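Long-range contacts in beta-hydroxyacid dehydrogenase, 3-hydroxyisobutyrate dehydrogenase (Saccharomonospora xinjiangensis XJ-54, PDB 6GRL), which is an S-selective imine reductase that also carries out reductive amination, probably drawing hydride from NADPH bound to its Rossmann-type domain: residues K104-L109 / R127-L132; D21-L26 / F79-L84; R45-N50 / S65-P70. All blocks are in the same frame, centred on the assembly; numbering follows the deposited sequence.

Interaction 1: K104-L109 / R127-L132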
loop_
_atom_site.group_PDB
_atom_site.type_symbol
_atom_site.label_atom_id
_atom_site.label_comp_id
_atom_site.label_asym_id
_atom_site.label_seq_id
_atom_site.Cartn_x
_atom_site.Cartn_y
_atom_site.Cartn_z
ATOM N N LYS A 104 15.513 -3.048 21.241
ATOM C CA LYS A 104 14.832 -3.908 20.289
ATOM C C LYS A 104 14.478 -3.133 19.022
ATOM O O LYS A 104 14.562 -1.904 18.960
ATOM C CB LYS A 104 13.571 -4.511 20.914
ATOM C CG LYS A 104 13.841 -5.455 22.077
ATOM C CD LYS A 104 12.566 -6.154 22.523
ATOM C CE LYS A 104 12.765 -6.917 23.825
ATOM N NZ LYS A 104 13.626 -8.124 23.661
ATOM N N VAL A 105 14.087 -3.880 17.994
ATOM C CA VAL A 105 13.623 -3.325 16.730
ATOM C C VAL A 105 12.211 -3.843 16.510
ATOM O O VAL A 105 11.997 -5.059 16.445
ATOM C CB VAL A 105 14.542 -3.712 15.562
ATOM C CG1 VAL A 105 13.954 -3.236 14.242
ATOM C CG2 VAL A 105 15.943 -3.149 15.772
ATOM N N LEU A 106 11.250 -2.928 16.417
ATOM C CA LEU A 106 9.851 -3.281 16.213
ATOM C C LEU A 106 9.485 -3.005 14.761
ATOM O O LEU A 106 9.596 -1.866 14.296
ATOM C CB LEU A 106 8.940 -2.492 17.154
ATOM C CG LEU A 106 9.306 -2.462 18.639
ATOM C CD1 LEU A 106 8.232 -1.727 19.431
ATOM C CD2 LEU A 106 9.516 -3.867 19.184
ATOM N N VAL A 107 9.059 -4.043 14.050
ATOM C CA VAL A 107 8.651 -3.935 12.655
ATOM C C VAL A 107 7.156 -4.207 12.597
ATOM O O VAL A 107 6.714 -5.350 12.762
ATOM C CB VAL A 107 9.430 -4.901 11.754
ATOM C CG1 VAL A 107 8.974 -4.761 10.307
ATOM C CG2 VAL A 107 10.921 -4.640 11.868
ATOM N N ASN A 108 6.373 -3.160 12.357
ATOM C CA ASN A 108 4.918 -3.256 12.324
ATOM C C ASN A 108 4.469 -3.411 10.875
ATOM O O ASN A 108 4.648 -2.501 10.059
ATOM C CB ASN A 108 4.277 -2.031 12.971
ATOM C CG ASN A 108 2.765 -2.143 13.066
ATOM O OD1 ASN A 108 2.195 -3.219 12.879
ATOM N ND2 ASN A 108 2.109 -1.027 13.359
ATOM N N LEU A 109 3.891 -4.570 10.560
ATOM C CA LEU A 109 3.359 -4.856 9.233
ATOM C C LEU A 109 1.837 -4.836 9.210
ATOM O O LEU A 109 1.231 -5.300 8.236
ATOM C CB LEU A 109 3.877 -6.207 8.735
ATOM C CG LEU A 109 5.396 -6.384 8.712
ATOM C CD1 LEU A 109 5.766 -7.771 8.214
ATOM C CD2 LEU A 109 6.051 -5.312 7.854
ATOM N N ARG A 127 10.354 4.038 24.651
ATOM C CA ARG A 127 10.768 2.807 25.305
ATOM C C ARG A 127 12.146 2.341 24.854
ATOM O O ARG A 127 12.585 1.257 25.255
ATOM C CB ARG A 127 9.722 1.718 25.062
ATOM C CG ARG A 127 8.454 1.957 25.865
ATOM C CD ARG A 127 7.215 1.342 25.235
ATOM N NE ARG A 127 6.045 1.608 26.065
ATOM C CZ ARG A 127 5.400 2.771 26.103
ATOM N NH1 ARG A 127 5.798 3.783 25.340
ATOM N NH2 ARG A 127 4.353 2.924 26.901
ATOM N N GLY A 128 12.838 3.132 24.039
ATOM C CA GLY A 128 14.185 2.791 23.632
ATOM C C GLY A 128 14.278 1.806 22.493
ATOM O O GLY A 128 15.337 1.205 22.295
ATOM N N ALA A 129 13.201 1.619 21.738
ATOM C CA ALA A 129 13.183 0.694 20.618
ATOM C C ALA A 129 13.158 1.463 19.304
ATOM O O ALA A 129 12.582 2.552 19.212
ATOM C CB ALA A 129 11.970 -0.240 20.690
ATOM N N GLU A 130 13.805 0.890 18.292
ATOM C CA GLU A 130 13.681 1.390 16.933
ATOM C C GLU A 130 12.391 0.868 16.309
ATOM O O GLU A 130 11.852 -0.168 16.708
ATOM C CB GLU A 130 14.889 0.976 16.095
ATOM C CG GLU A 130 16.154 1.758 16.409
ATOM C CD GLU A 130 17.388 1.155 15.771
ATOM O OE1 GLU A 130 17.349 -0.041 15.414
ATOM O OE2 GLU A 130 18.394 1.879 15.620
ATOM N N TYR A 131 11.886 1.604 15.320
ATOM C CA TYR A 131 10.584 1.293 14.748
ATOM C C TYR A 131 10.626 1.401 13.234
ATOM O O TYR A 131 11.122 2.393 12.688
ATOM C CB TYR A 131 9.500 2.222 15.306
ATOM C CG TYR A 131 8.120 1.946 14.756
ATOM C CD1 TYR A 131 7.344 0.909 15.262
ATOM C CD2 TYR A 131 7.593 2.719 13.728
ATOM C CE1 TYR A 131 6.084 0.650 14.760
ATOM C CE2 TYR A 131 6.332 2.469 13.221
ATOM C CZ TYR A 131 5.585 1.431 13.740
ATOM O OH TYR A 131 4.329 1.180 13.241
ATOM N N LEU A 132 10.102 0.379 12.563
ATOM C CA LEU A 132 9.878 0.411 11.126
ATOM C C LEU A 132 8.422 0.067 10.865
ATOM O O LEU A 132 7.892 -0.887 11.445
ATOM C CB LEU A 132 10.795 -0.571 10.387
ATOM C CG LEU A 132 12.281 -0.226 10.312
ATOM C CD1 LEU A 132 13.070 -1.413 9.780
ATOM C CD2 LEU A 132 12.504 1.001 9.441
HETATM O O HOH W 1 16.688 -0.105 19.630
HETATM O O HOH W 2 17.698 -1.062 17.918
#
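The phenol ring of Tyr-131 and the carboxamide of Asn-108 meet at one end of the paired strands, planes 60° apart. Asn-108 CB and Leu-106 O both approach the ring obliquely, the former lying 3.7 Å from Tyr-131 CE1. At the hydroxyl end, Asn-108 ND2 donates to Tyr-131 OH (3.1 Å) in the amide plane; Asn-108 has a second conformer, so this bond is less certain than the backbone ones. Tyr-131 CG stands anti to the backbone N (chi1 -180°), which sends the ring forward along strand 105-108 to Asn-108. The same hydroxyl is hydrogen-bonded to Asp-133 and Asn-120, while Asn-108 OD1 accepts from Thr-110 N. Behind this polar end the strands run parallel. Leu-106 uses both backbone groups: its N donates to Glu-130 O (2.8 Å) and its O accepts from Leu-132 N (2.9 Å). Glu-130 N to Lys-104 O and Asn-108 N to Leu-132 O complete the ladder. Leu-106 CG packs on Ala-129 CB at 4.0 Å, and on the other face Val-107 CG2 lies 4.3 Å from Leu-132 CB. A water donates to Lys-104 O and Gly-128 O where the ladder begins. The chemistry changes along this strand pair, part of a beta-alpha-beta unit with helix 114-126: apolar contacts back the backbone bonds through the middle, and a buried side-chain network satisfies the tyrosine hydroxyl at the C-terminal end.

Interaction 2: D21-L26 / F79-L84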
loop_
_atom_site.group_PDB
_atom_site.type_symbol
_atom_site.label_atom_id
_atom_site.label_comp_id
_atom_site.label_asym_id
_atom_site.label_seq_id
_atom_site.Cartn_x
_atom_site.Cartn_y
_atom_site.Cartn_z
ATOM N N ASP A 21 19.205 -14.264 12.826
ATOM C CA ASP A 21 18.847 -13.614 14.077
ATOM C C ASP A 21 17.526 -14.167 14.606
ATOM O O ASP A 21 16.626 -14.483 13.821
ATOM C CB ASP A 21 18.730 -12.104 13.879
ATOM C CG ASP A 21 20.014 -11.481 13.370
ATOM O OD1 ASP A 21 19.964 -10.770 12.344
ATOM O OD2 ASP A 21 21.072 -11.704 13.993
ATOM N N PRO A 22 17.378 -14.298 15.925
ATOM C CA PRO A 22 16.069 -14.659 16.484
ATOM C C PRO A 22 15.020 -13.620 16.123
ATOM O O PRO A 22 15.306 -12.424 16.045
ATOM C CB PRO A 22 16.326 -14.700 17.996
ATOM C CG PRO A 22 17.802 -14.933 18.121
ATOM C CD PRO A 22 18.418 -14.204 16.963
ATOM N N VAL A 23 13.797 -14.088 15.890
ATOM C CA VAL A 23 12.688 -13.231 15.479
ATOM C C VAL A 23 11.454 -13.605 16.287
ATOM O O VAL A 23 11.193 -14.790 16.527
ATOM C CB VAL A 23 12.405 -13.358 13.964
ATOM C CG1 VAL A 23 11.192 -12.530 13.567
ATOM C CG2 VAL A 23 13.623 -12.942 13.150
ATOM N N THR A 24 10.696 -12.597 16.709
ATOM C CA THR A 24 9.405 -12.792 17.352
ATOM C C THR A 24 8.317 -12.281 16.417
ATOM O O THR A 24 8.444 -11.186 15.859
ATOM C CB THR A 24 9.336 -12.061 18.694
ATOM O OG1 THR A 24 10.181 -12.723 19.642
ATOM C CG2 THR A 24 7.904 -12.036 19.224
ATOM N N VAL A 25 7.264 -13.075 16.235
ATOM C CA VAL A 25 6.111 -12.686 15.429
ATOM C C VAL A 25 4.895 -12.632 16.343
ATOM O O VAL A 25 4.527 -13.642 16.954
ATOM C CB VAL A 25 5.868 -13.651 14.258
ATOM C CG1 VAL A 25 4.635 -13.226 13.472
ATOM C CG2 VAL A 25 7.086 -13.701 13.352
ATOM N N LEU A 26 4.277 -11.456 16.435
ATOM C CA LEU A 26 3.042 -11.269 17.190
ATOM C C LEU A 26 1.879 -11.236 16.208
ATOM O O LEU A 26 1.762 -10.306 15.404
ATOM C CB LEU A 26 3.089 -9.983 18.011
ATOM C CG LEU A 26 4.222 -9.836 19.022
ATOM C CD1 LEU A 26 4.125 -8.494 19.725
ATOM C CD2 LEU A 26 4.184 -10.977 20.027
ATOM N N PHE A 79 14.420 -8.713 17.548
ATOM C CA PHE A 79 13.669 -8.346 16.352
ATOM C C PHE A 79 12.226 -8.809 16.530
ATOM O O PHE A 79 11.961 -10.013 16.597
ATOM C CB PHE A 79 14.317 -8.987 15.126
ATOM C CG PHE A 79 13.869 -8.411 13.816
ATOM C CD1 PHE A 79 14.339 -7.182 13.385
ATOM C CD2 PHE A 79 13.002 -9.116 12.999
ATOM C CE1 PHE A 79 13.937 -6.659 12.170
ATOM C CE2 PHE A 79 12.597 -8.599 11.782
ATOM C CZ PHE A 79 13.065 -7.368 11.368
ATOM N N VAL A 80 11.295 -7.859 16.603
ATOM C CA VAL A 80 9.888 -8.148 16.872
ATOM C C VAL A 80 9.061 -7.668 15.687
ATOM O O VAL A 80 9.073 -6.476 15.359
ATOM C CB VAL A 80 9.402 -7.487 18.171
ATOM C CG1 VAL A 80 7.927 -7.791 18.406
ATOM C CG2 VAL A 80 10.240 -7.947 19.352
ATOM N N VAL A 81 8.331 -8.590 15.063
ATOM C CA VAL A 81 7.474 -8.296 13.919
ATOM C C VAL A 81 6.024 -8.383 14.374
ATOM O O VAL A 81 5.612 -9.389 14.964
ATOM C CB VAL A 81 7.746 -9.259 12.752
ATOM C CG1 VAL A 81 6.852 -8.923 11.568
ATOM C CG2 VAL A 81 9.211 -9.212 12.358
ATOM N N VAL A 82 5.253 -7.332 14.101
ATOM C CA VAL A 82 3.857 -7.235 14.517
ATOM C C VAL A 82 2.979 -7.347 13.279
ATOM O O VAL A 82 3.048 -6.499 12.380
ATOM C CB VAL A 82 3.581 -5.923 15.266
ATOM C CG1 VAL A 82 2.168 -5.918 15.840
ATOM C CG2 VAL A 82 4.614 -5.709 16.361
ATOM N N CYS A 83 2.148 -8.396 13.228
ATOM C CA CYS A 83 1.225 -8.619 12.112
ATOM C C CYS A 83 -0.127 -9.030 12.700
ATOM O O CYS A 83 -0.451 -10.216 12.807
ATOM C CB CYS A 83 1.768 -9.667 11.145
ATOM S SG CYS A 83 0.934 -9.686 9.549
ATOM N N LEU A 84 -0.923 -8.038 13.073
ATOM C CA LEU A 84 -2.220 -8.259 13.686
ATOM C C LEU A 84 -3.330 -7.809 12.738
ATOM O O LEU A 84 -3.090 -7.500 11.564
ATOM C CB LEU A 84 -2.278 -7.542 15.036
ATOM C CG LEU A 84 -1.289 -8.087 16.069
ATOM C CD1 LEU A 84 -1.039 -7.074 17.171
ATOM C CD2 LEU A 84 -1.796 -9.399 16.653
HETATM O O HOH W 3 16.987 -10.971 17.361
#
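Strands 23-26 and 79-82 run parallel, 21° apart, joined by four nearly straight hydrogen bonds: Thr-24 N to Phe-79 O, Val-81 N to Thr-24 O (2.7 Å), Leu-26 N to Val-81 O, and Cys-83 N to Leu-26 O (2.9 Å). On the face it shares with Val-80 and Val-82, Leu-26 reaches over to the neighbouring strand: with CG beside the backbone N (chi1 -58°), its CD1 comes to 4.1 Å from Val-80 CG1 and 4.4 Å from Val-82 CG2. Thr-24 shares this face, its CB 4.3 Å from Val-80 CG2, while its hydroxyl is hydrogen-bonded to Ser-77 and Ala-73. On the other face Val-23 and Phe-79 lie side by side. Val-23 is modelled in two conformers; in one, CG1 meets the edge of the ring in its plane, 3.9 Å from Phe-79 CD2, and CG2 approaches obliquely. That CG1 also packs 4.0 Å from Val-81 CG2. The pairing of these first and fourth strands is the central junction of a Rossmann-type sheet, order 3-2-1-4-5-6. Helix 30-41 lies over the face of Val-23 and Val-81, through Phe-39; helix 87-95 meets Val-82 and Leu-84 on the opposite side. Strand 46-49 hydrogen-bonds to 23-26 and strand 105-108 to 79-82, where Phe-79 also leans on Val-105 and Val-107.

Interaction 3: R45-N50 / S65-P70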
loop_
_atom_site.group_PDB
_atom_site.type_symbol
_atom_site.label_atom_id
_atom_site.label_comp_id
_atom_site.label_asym_id
_atom_site.label_seq_id
_atom_site.Cartn_x
_atom_site.Cartn_y
_atom_site.Cartn_z
ATOM N N ARG A 45 15.506 -18.602 14.710
ATOM C CA ARG A 45 14.862 -19.042 15.946
ATOM C C ARG A 45 13.630 -18.173 16.150
ATOM O O ARG A 45 13.721 -17.048 16.645
ATOM C CB ARG A 45 15.820 -18.938 17.127
ATOM C CG ARG A 45 15.195 -19.320 18.460
ATOM C CD ARG A 45 16.232 -19.354 19.573
ATOM N NE ARG A 45 16.660 -18.014 19.966
ATOM C CZ ARG A 45 16.002 -17.235 20.819
ATOM N NH1 ARG A 45 14.876 -17.659 21.375
ATOM N NH2 ARG A 45 16.471 -16.030 21.116
ATOM N N THR A 46 12.473 -18.688 15.749
ATOM C CA THR A 46 11.247 -17.906 15.675
ATOM C C THR A 46 10.334 -18.210 16.854
ATOM O O THR A 46 10.015 -19.375 17.118
ATOM C CB THR A 46 10.524 -18.186 14.357
ATOM O OG1 THR A 46 11.435 -17.985 13.269
ATOM C CG2 THR A 46 9.326 -17.265 14.187
ATOM N N THR A 47 9.920 -17.160 17.556
ATOM C CA THR A 47 8.973 -17.256 18.656
ATOM C C THR A 47 7.674 -16.582 18.242
ATOM O O THR A 47 7.686 -15.441 17.768
ATOM C CB THR A 47 9.533 -16.608 19.924
ATOM O OG1 THR A 47 10.774 -17.238 20.268
ATOM C CG2 THR A 47 8.550 -16.755 21.079
ATOM N N VAL A 48 6.558 -17.285 18.410
ATOM C CA VAL A 48 5.271 -16.801 17.929
ATOM C C VAL A 48 4.305 -16.656 19.095
ATOM O O VAL A 48 4.416 -17.341 20.118
ATOM C CB VAL A 48 4.677 -17.728 16.844
ATOM C CG1 VAL A 48 5.600 -17.799 15.636
ATOM C CG2 VAL A 48 4.413 -19.120 17.407
ATOM N N TRP A 49 3.352 -15.742 18.927
ATOM C CA TRP A 49 2.263 -15.538 19.868
ATOM C C TRP A 49 1.009 -15.167 19.091
ATOM O O TRP A 49 1.077 -14.490 18.062
ATOM C CB TRP A 49 2.584 -14.441 20.895
ATOM C CG TRP A 49 1.426 -14.124 21.798
ATOM C CD1 TRP A 49 1.151 -14.693 23.007
ATOM C CD2 TRP A 49 0.378 -13.176 21.553
ATOM N NE1 TRP A 49 0.002 -14.156 23.533
ATOM C CE2 TRP A 49 -0.492 -13.223 22.660
ATOM C CE3 TRP A 49 0.093 -12.292 20.508
ATOM C CZ2 TRP A 49 -1.628 -12.420 22.753
ATOM C CZ3 TRP A 49 -1.037 -11.496 20.602
ATOM C CH2 TRP A 49 -1.881 -11.565 21.715
ATOM N N ASN A 50 -0.135 -15.622 19.592
ATOM C CA ASN A 50 -1.429 -15.280 19.022
ATOM C C ASN A 50 -2.450 -15.201 20.145
ATOM O O ASN A 50 -2.370 -15.948 21.124
ATOM C CB ASN A 50 -1.886 -16.309 17.981
ATOM C CG ASN A 50 -2.980 -15.776 17.073
ATOM O OD1 ASN A 50 -2.863 -14.689 16.507
ATOM N ND2 ASN A 50 -4.074 -16.522 16.975
ATOM N N SER A 65 8.820 -21.703 18.163
ATOM C CA SER A 65 8.496 -21.837 19.574
ATOM C C SER A 65 7.346 -20.901 19.911
ATOM O O SER A 65 7.268 -19.787 19.386
ATOM C CB SER A 65 9.707 -21.519 20.455
ATOM O OG SER A 65 10.738 -22.473 20.273
ATOM N N ALA A 66 6.449 -21.354 20.775
ATOM C CA ALA A 66 5.294 -20.558 21.156
ATOM C C ALA A 66 5.555 -19.836 22.471
ATOM O O ALA A 66 6.400 -20.236 23.276
ATOM C CB ALA A 66 4.042 -21.430 21.270
ATOM N N ALA A 67 4.821 -18.745 22.671
ATOM C CA ALA A 67 4.869 -17.969 23.900
ATOM C C ALA A 67 3.451 -17.760 24.405
ATOM O O ALA A 67 2.521 -17.592 23.611
ATOM C CB ALA A 67 5.561 -16.619 23.684
ATOM N N ALA A 68 3.288 -17.776 25.729
ATOM C CA ALA A 68 1.955 -17.667 26.309
ATOM C C ALA A 68 1.449 -16.230 26.339
ATOM O O ALA A 68 0.239 -16.004 26.229
ATOM C CB ALA A 68 1.945 -18.253 27.721
ATOM N N THR A 69 2.341 -15.263 26.493
ATOM C CA THR A 69 1.993 -13.851 26.593
ATOM C C THR A 69 2.847 -13.052 25.627
ATOM O O THR A 69 3.929 -13.493 25.228
ATOM C CB THR A 69 2.210 -13.323 28.019
ATOM O OG1 THR A 69 3.603 -13.390 28.347
ATOM C CG2 THR A 69 1.411 -14.137 29.025
ATOM N N PRO A 70 2.382 -11.864 25.220
ATOM C CA PRO A 70 3.252 -10.983 24.426
ATOM C C PRO A 70 4.547 -10.630 25.135
ATOM O O PRO A 70 5.574 -10.455 24.469
ATOM C CB PRO A 70 2.377 -9.744 24.192
ATOM C CG PRO A 70 0.975 -10.257 24.290
ATOM C CD PRO A 70 1.013 -11.332 25.338
HETATM O O HOH W 4 12.244 -21.083 18.441
HETATM O O HOH W 5 -1.932 -13.954 25.717
HETATM O O HOH W 6 0.101 -17.735 21.887
#
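Trp-49 and Pro-70 form the principal side-chain contact, a CH-pi interaction: Pro-70 CG stands 3.8 Å from the centroid of the six-membered ring of Trp-49, over one face and offset toward the rim. Pro-70 CD approaches the same face, 3.6 Å from Trp-49 CE2. The indole reaches there because its CG is anti to the backbone N (chi1 175°), carrying the ring along the chain beyond the paired residues. Polar contacts gather at its edge, where Trp-49 NE1 makes a weak hydrogen bond to Ala-68 O (3.3 Å) and a second link runs through a water that accepts from NE1 and donates to Ala-68 O. A serine in place of Trp-49 would probably leave Pro-70 without its aromatic cover and open a gap between the strand end and helix 70-74. Backbone bonds join the strands in parallel: Ser-65 N to Thr-46 O (2.8 Å), Val-48 N to Ser-65 O (2.8 Å), and Ala-67 N to Val-48 O, this last bent to 136°. Between the strands Thr-47 CG2 lies 4.0 Å from Ala-67 CB. Waters add two bridges, from Thr-46 O to Ser-65 OG and from Asn-50 N to Ala-67 O. Thr-69, at the N-cap of helix 70-74, caps Glu-72 N with its OG1. Strand 46-49, helix 57-62 and strand 65-66 make up a beta-alpha-beta unit at one border of the Rossmann-type sheet.

In the fold
All three contacts pair parallel strands of one Rossmann-type sheet, in the order 65-66, 46-49, 23-26, 79-82, 105-108, 130-137. Interaction 2 is central and almost wholly apolar in its side chains. It touches both others, through 79-82 on one flank and 23-26 on the other. Interaction 1 is also buried but adds a polar side-chain network at its C-terminal end. Interaction 3, nested in the loop that interaction 2 closes, lies at the border: it is partly exposed, more hydrated, and leans on an indole-proline contact where its short strand gives out. Interactions 1 and 3 do not touch, their centres about 17 Å apart.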